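Local coordinates for enoyl-acyl carrier protein reductase (PDB 6KIA) that probably catalyses the NADH-dependent reduction of the enoyl-acyl carrier protein double bond in fatty acid synthesis, at residues A[86-91]-A[206-211]. Numbering follows the deposited sequence.
Sequences LMAGFD and DEVTAN. With NAI (1,4-dihydronicotinamide adenine dinucleotide), chain D.
Val208 on helix 196-219 packs against Ala88 and Gly89 in the loop after strand 80-83, forming part of the adenine pocket of an NADH-binding Rossmann-type domain. The tight part is here: Gly89, at positive phi (91°), brings its bare N and CA against Val208, with Gly89 N 3.6 Å from Val208 CG2, and the CA atoms of Gly89 and Val208 are the nearest pair, 5.2 Å apart. A chi1 of -179° sends the two methyls of Val208 different ways: CG2 meets the loop, while CG1 touches the adenine at C6A, 3.8 Å away. The loop backbone reads the base through two hydrogen bonds, Ala88 N to N1A (2.9 Å, 158°) and N6A to Ala88 O (2.9 Å).

No hydrogen bond joins the two segments at any point, and packing thins toward Phe90, where Gly89 CA stands 4.4 Å from Glu207 CB. Glu207 CG comes to the ring edge, 3.8 Å from Phe90 CD1; Ile123, Leu200 and Met203 also touch this buried side chain. The Glu207 carboxylate turns elsewhere: Glu207 OE2 forms a salt bridge with Arg127 of helix 120-146, and Glu207 OE1 receives Asn211 ND2 at 3.2 Å, from above the carboxylate plane.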
loop_
_atom_site.group_PDB
_atom_site.type_symbol
_atom_site.label_atom_id
_atom_site.label_comp_id
_atom_site.label_asym_id
_atom_site.label_seq_id
_atom_site.Cartn_x
_atom_site.Cartn_y
_atom_site.Cartn_z
ATOM N N LEU A 86 -1.474 -15.947 -9.432
ATOM C CA LEU A 86 -2.498 -15.370 -8.578
ATOM C C LEU A 86 -2.698 -13.906 -8.913
ATOM O O LEU A 86 -2.572 -13.028 -8.048
ATOM C CB LEU A 86 -2.122 -15.509 -7.097
ATOM C CG LEU A 86 -2.680 -16.676 -6.284
ATOM C CD1 LEU A 86 -2.474 -16.404 -4.788
ATOM C CD2 LEU A 86 -4.136 -16.951 -6.604
ATOM N N MET A 87 -2.992 -13.639 -10.181
ATOM C CA MET A 87 -3.287 -12.278 -10.618
ATOM C C MET A 87 -4.698 -11.860 -10.235
ATOM O O MET A 87 -5.661 -12.488 -10.659
ATOM C CB MET A 87 -3.135 -12.168 -12.134
ATOM C CG MET A 87 -3.308 -10.758 -12.608
ATOM S SD MET A 87 -1.805 -9.824 -12.430
ATOM C CE MET A 87 -1.002 -10.320 -13.956
ATOM N N ALA A 88 -4.832 -10.797 -9.445
ATOM C CA ALA A 88 -6.161 -10.313 -9.080
ATOM C C ALA A 88 -6.684 -9.325 -10.103
ATOM O O ALA A 88 -5.948 -8.876 -10.976
ATOM C CB ALA A 88 -6.155 -9.689 -7.720
ATOM N N GLY A 89 -7.968 -9.002 -9.989
ATOM C CA GLY A 89 -8.613 -8.108 -10.935
ATOM C C GLY A 89 -9.226 -8.902 -12.066
ATOM O O GLY A 89 -8.937 -10.086 -12.250
ATOM N N PHE A 90 -10.065 -8.239 -12.855
ATOM C CA PHE A 90 -10.761 -8.928 -13.934
ATOM C C PHE A 90 -10.633 -8.166 -15.243
ATOM O O PHE A 90 -11.323 -8.476 -16.205
ATOM C CB PHE A 90 -12.241 -9.140 -13.570
ATOM C CG PHE A 90 -13.005 -7.861 -13.327
ATOM C CD1 PHE A 90 -12.948 -7.224 -12.092
ATOM C CD2 PHE A 90 -13.799 -7.304 -14.326
ATOM C CE1 PHE A 90 -13.647 -6.052 -11.853
ATOM C CE2 PHE A 90 -14.497 -6.123 -14.107
ATOM C CZ PHE A 90 -14.425 -5.487 -12.872
ATOM N N ASP A 91 -9.729 -7.187 -15.291
ATOM C CA ASP A 91 -9.622 -6.335 -16.481
ATOM C C ASP A 91 -9.210 -7.093 -17.753
ATOM O O ASP A 91 -9.496 -6.640 -18.867
ATOM C CB ASP A 91 -8.637 -5.195 -16.216
ATOM C CG ASP A 91 -7.341 -5.679 -15.618
ATOM O OD1 ASP A 91 -7.323 -6.056 -14.413
ATOM O OD2 ASP A 91 -6.336 -5.672 -16.355
ATOM N N ASP A 206 -11.763 -2.378 -6.058
ATOM C CA ASP A 206 -12.364 -3.170 -4.982
ATOM C C ASP A 206 -11.868 -4.607 -5.059
ATOM O O ASP A 206 -11.540 -5.205 -4.021
ATOM C CB ASP A 206 -13.891 -3.160 -5.043
ATOM C CG ASP A 206 -14.520 -1.976 -4.331
ATOM O OD1 ASP A 206 -13.803 -1.147 -3.726
ATOM O OD2 ASP A 206 -15.768 -1.873 -4.384
ATOM N N GLU A 207 -11.794 -5.167 -6.268
ATOM C CA GLU A 207 -11.372 -6.572 -6.371
ATOM C C GLU A 207 -9.915 -6.789 -5.912
ATOM O O GLU A 207 -9.622 -7.695 -5.100
ATOM C CB GLU A 207 -11.525 -7.091 -7.806
ATOM C CG GLU A 207 -12.946 -7.343 -8.279
ATOM C CD GLU A 207 -13.801 -8.116 -7.291
ATOM O OE1 GLU A 207 -13.258 -8.968 -6.547
ATOM O OE2 GLU A 207 -15.037 -7.919 -7.308
ATOM N N VAL A 208 -9.004 -5.976 -6.431
ATOM C CA VAL A 208 -7.571 -6.162 -6.174
ATOM C C VAL A 208 -7.132 -5.721 -4.775
ATOM O O VAL A 208 -6.388 -6.424 -4.091
ATOM C CB VAL A 208 -6.705 -5.382 -7.212
ATOM C CG1 VAL A 208 -5.215 -5.608 -6.932
ATOM C CG2 VAL A 208 -7.079 -5.783 -8.669
ATOM N N THR A 209 -7.576 -4.536 -4.374
ATOM C CA THR A 209 -7.118 -3.874 -3.162
ATOM C C THR A 209 -7.855 -4.360 -1.927
ATOM O O THR A 209 -7.295 -4.372 -0.828
ATOM C CB THR A 209 -7.279 -2.349 -3.323
ATOM O OG1 THR A 209 -6.521 -1.955 -4.475
ATOM C CG2 THR A 209 -6.823 -1.573 -2.088
ATOM N N ALA A 210 -9.099 -4.807 -2.103
ATOM C CA ALA A 210 -9.906 -5.181 -0.942
ATOM C C ALA A 210 -10.322 -6.649 -0.926
ATOM O O ALA A 210 -10.000 -7.384 0.019
ATOM C CB ALA A 210 -11.153 -4.276 -0.861
ATOM N N ASN A 211 -11.048 -7.090 -1.948
ATOM C CA ASN A 211 -11.626 -8.431 -1.909
ATOM C C ASN A 211 -10.608 -9.577 -1.884
ATOM O O ASN A 211 -10.896 -10.645 -1.362
ATOM C CB ASN A 211 -12.583 -8.598 -3.079
ATOM C CG ASN A 211 -13.784 -7.678 -2.958
ATOM O OD1 ASN A 211 -14.108 -7.215 -1.864
ATOM N ND2 ASN A 211 -14.443 -7.403 -4.077
HETATM P PA NAI D . 4.405 -2.103 -4.467
HETATM O O1A NAI D . 5.771 -2.563 -4.057
HETATM O O2A NAI D . 4.205 -1.762 -5.931
HETATM O O5B NAI D . 3.374 -3.211 -3.980
HETATM C C5B NAI D . 2.184 -3.431 -4.710
HETATM C C4B NAI D . 1.727 -4.847 -4.242
HETATM O O4B NAI D . 0.346 -5.069 -4.914
HETATM C C3B NAI D . 2.509 -5.785 -4.641
HETATM O O3B NAI D . 2.693 -6.840 -3.611
HETATM C C2B NAI D . 1.767 -6.415 -5.978
HETATM O O2B NAI D . 2.309 -7.759 -6.251
HETATM C C1B NAI D . 0.518 -6.395 -5.664
HETATM N N9A NAI D . -0.340 -6.200 -6.851
HETATM C C8A NAI D . -0.533 -5.195 -7.723
HETATM N N7A NAI D . -1.439 -5.590 -8.615
HETATM C C5A NAI D . -1.818 -6.849 -8.290
HETATM C C6A NAI D . -2.734 -7.664 -8.939
HETATM N N6A NAI D . -3.562 -7.493 -10.100
HETATM N N1A NAI D . -2.954 -8.892 -8.440
HETATM C C2A NAI D . -2.276 -9.318 -7.329
HETATM N N3A NAI D . -1.363 -8.500 -6.682
HETATM C C4A NAI D . -1.143 -7.250 -7.194
HETATM O O3 NAI D . 3.962 -0.740 -3.642
HETATM P PN NAI D . 3.521 -0.570 -2.100
HETATM O O1N NAI D . 4.594 -1.082 -1.189
HETATM O O2N NAI D . 3.268 0.924 -1.973
HETATM O O5D NAI D . 2.170 -1.394 -1.902
HETATM C C5D NAI D . 2.053 -2.399 -0.908
HETATM C C4D NAI D . 0.824 -2.056 -0.037
HETATM O O4D NAI D . 1.097 -0.977 0.671
HETATM C C3D NAI D . -0.370 -1.680 -0.912
HETATM O O3D NAI D . -1.533 -2.325 -0.514
HETATM C C2D NAI D . -0.499 -0.169 -0.620
HETATM O O2D NAI D . -1.856 0.277 -0.971
HETATM C C1D NAI D . -0.196 -0.067 0.647
HETATM N N1N NAI D . 0.173 1.288 1.057
HETATM C C2N NAI D . 1.010 2.079 0.298
HETATM C C3N NAI D . 1.284 3.392 0.703
HETATM C C7N NAI D . 2.236 4.281 -0.096
HETATM O O7N NAI D . 2.237 5.499 0.063
HETATM N N7N NAI D . 3.128 3.675 -1.019
HETATM C C4N NAI D . 0.751 3.919 1.870
HETATM C C5N NAI D . -0.055 3.091 2.659
HETATM C C6N NAI D . -0.341 1.786 2.243
#